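Local coordinates for protein endo-beta-mannanase (Opitutaceae bacterium TAV5, PDB 7BOB) that is an exo-beta-1,4-mannosidase of glycoside hydrolase family 5, active in the termite hindgut, that probably releases mannose from chain ends of beta-1,4-mannans, at residues Y314-F319 with K349-F354. Numbering follows the deposited sequence.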
# COMPACT_ATOMS: atom_id res chain seq x y z
N TYR A 314 -7.79 29.92 -23.49
CA TYR A 314 -7.15 30.17 -22.19
C TYR A 314 -8.18 30.73 -21.23
O TYR A 314 -8.71 31.82 -21.47
CB TYR A 314 -5.96 31.14 -22.33
CG TYR A 314 -5.04 30.79 -23.47
CD1 TYR A 314 -3.87 30.04 -23.28
CD2 TYR A 314 -5.36 31.20 -24.77
CE1 TYR A 314 -3.06 29.71 -24.34
CE2 TYR A 314 -4.56 30.87 -25.83
CZ TYR A 314 -3.42 30.13 -25.62
OH TYR A 314 -2.65 29.83 -26.72
N LEU A 315 -8.45 29.99 -20.16
CA LEU A 315 -9.43 30.39 -19.15
C LEU A 315 -8.78 30.35 -17.78
O LEU A 315 -8.32 29.30 -17.33
CB LEU A 315 -10.67 29.48 -19.18
CG LEU A 315 -11.41 29.39 -20.52
CD1 LEU A 315 -12.58 28.44 -20.40
CD2 LEU A 315 -11.87 30.77 -20.94
N TRP A 316 -8.74 31.50 -17.13
CA TRP A 316 -8.11 31.63 -15.83
C TRP A 316 -8.98 31.05 -14.72
O TRP A 316 -10.21 31.06 -14.80
CB TRP A 316 -7.81 33.11 -15.59
CG TRP A 316 -7.46 33.45 -14.19
CD1 TRP A 316 -8.32 33.78 -13.19
CD2 TRP A 316 -6.15 33.53 -13.65
NE1 TRP A 316 -7.62 34.07 -12.05
CE2 TRP A 316 -6.28 33.92 -12.30
CE3 TRP A 316 -4.87 33.33 -14.17
CZ2 TRP A 316 -5.18 34.08 -11.46
CZ3 TRP A 316 -3.77 33.50 -13.34
CH2 TRP A 316 -3.94 33.88 -12.00
N TRP A 317 -8.33 30.55 -13.66
CA TRP A 317 -9.00 30.14 -12.43
C TRP A 317 -8.53 31.03 -11.28
O TRP A 317 -7.35 31.02 -10.95
CB TRP A 317 -8.74 28.67 -12.05
CG TRP A 317 -9.68 28.32 -10.94
CD1 TRP A 317 -9.58 28.71 -9.62
CD2 TRP A 317 -10.92 27.63 -11.06
NE1 TRP A 317 -10.69 28.29 -8.92
CE2 TRP A 317 -11.53 27.62 -9.78
CE3 TRP A 317 -11.58 27.00 -12.12
CZ2 TRP A 317 -12.77 27.02 -9.54
CZ3 TRP A 317 -12.83 26.40 -11.88
CH2 TRP A 317 -13.40 26.42 -10.60
N CYS A 318 -9.44 31.77 -10.65
CA CYS A 318 -10.82 31.98 -11.09
C CYS A 318 -11.04 33.52 -11.09
O CYS A 318 -10.12 34.28 -10.76
CB CYS A 318 -11.81 31.24 -10.18
SG CYS A 318 -11.74 31.85 -8.48
N PHE A 319 -12.24 33.98 -11.45
CA PHE A 319 -12.37 35.40 -11.78
C PHE A 319 -12.18 36.29 -10.56
O PHE A 319 -11.42 37.26 -10.61
CB PHE A 319 -13.72 35.68 -12.43
CG PHE A 319 -13.85 37.09 -12.96
CD1 PHE A 319 -12.89 37.62 -13.82
CD2 PHE A 319 -14.91 37.90 -12.58
CE1 PHE A 319 -12.99 38.93 -14.31
CE2 PHE A 319 -15.04 39.21 -13.06
CZ PHE A 319 -14.07 39.73 -13.93
N LYS A 349 -2.41 43.22 -8.92
CA LYS A 349 -1.02 43.46 -9.25
C LYS A 349 -0.30 42.12 -9.42
O LYS A 349 -0.38 41.25 -8.54
CB LYS A 349 -0.36 44.31 -8.16
CG LYS A 349 1.06 44.77 -8.47
CD LYS A 349 1.74 45.26 -7.20
CE LYS A 349 3.25 45.43 -7.38
NZ LYS A 349 3.87 45.99 -6.14
N GLY A 350 0.34 41.93 -10.57
CA GLY A 350 1.03 40.70 -10.89
C GLY A 350 0.37 39.88 -11.98
O GLY A 350 1.07 39.09 -12.64
N LEU A 351 -0.93 40.06 -12.22
CA LEU A 351 -1.67 39.21 -13.15
C LEU A 351 -2.08 39.93 -14.44
O LEU A 351 -2.67 39.28 -15.33
CB LEU A 351 -2.90 38.62 -12.45
CG LEU A 351 -2.67 37.95 -11.07
CD1 LEU A 351 -3.95 37.31 -10.54
CD2 LEU A 351 -1.53 36.92 -11.10
N GLU A 352 -1.79 41.23 -14.57
CA GLU A 352 -2.23 42.02 -15.74
C GLU A 352 -1.81 41.38 -17.05
O GLU A 352 -2.49 41.57 -18.07
CB GLU A 352 -1.68 43.45 -15.69
CG GLU A 352 -1.60 44.08 -14.28
CD GLU A 352 -0.41 43.53 -13.46
OE1 GLU A 352 0.60 43.08 -14.08
OE2 GLU A 352 -0.47 43.53 -12.21
N TYR A 353 -0.74 40.59 -17.06
CA TYR A 353 -0.26 40.05 -18.32
C TYR A 353 -1.29 39.14 -18.98
O TYR A 353 -1.35 39.09 -20.22
CB TYR A 353 1.04 39.27 -18.15
CG TYR A 353 1.48 38.69 -19.46
CD1 TYR A 353 1.89 39.53 -20.50
CD2 TYR A 353 1.44 37.32 -19.68
CE1 TYR A 353 2.29 39.02 -21.73
CE2 TYR A 353 1.83 36.79 -20.91
CZ TYR A 353 2.26 37.65 -21.93
OH TYR A 353 2.65 37.15 -23.15
N PHE A 354 -2.07 38.38 -18.20
CA PHE A 354 -3.12 37.59 -18.83
C PHE A 354 -4.04 38.47 -19.67
O PHE A 354 -4.46 38.08 -20.77
CB PHE A 354 -3.95 36.82 -17.80
CG PHE A 354 -5.05 36.00 -18.41
CD1 PHE A 354 -4.80 35.21 -19.52
CD2 PHE A 354 -6.35 36.06 -17.90
CE1 PHE A 354 -5.81 34.46 -20.11
CE2 PHE A 354 -7.37 35.31 -18.49
CZ PHE A 354 -7.11 34.51 -19.58
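W316 and F354 bring the C-terminal part of barrel strand 311-316 against the first turn of helix 352-364, their CA atoms 8.3 Å apart. This is the eighth strand of a (beta/alpha)8 barrel meeting the helix that follows it, and it illustrates how the two can be fastened with no hydrogen bond between segments 314-319 and 349-354. The F354 N to L351 O bond helps shape the incoming turn, from which L351 and F354 both face the strand.

The CG of F354 lies anti to the backbone N (chi1 179°), sending the ring across to the strand, where F354 CE2 sits 3.7 Å from W316 CB and F354 CE1 lies 4.0 Å from Y314 CB. At CZ, between those two ring atoms, Y314 O meets the edge of the F354 ring in its plane, 3.7 Å from F354 CZ. The Y314 ring runs on past F354 to meet F357, a turn later in the same helix, edge to face. Further along, L351 CD1 touches the benzo end of the W316 indole, 3.6 Å from W316 CZ2, the two side chains crossing at about a right angle. W316 NE1 makes weak hydrogen bonds to C318 O, just beyond the cis peptide between W317 and C318, and to L338 O. F282 meets both W316 and F354 edge to face.

With all four touching residues buried, the attachment rests on apolar shape fitting, while the slightly positive ring edge of F354 probably suits the carbonyl oxygen facing it.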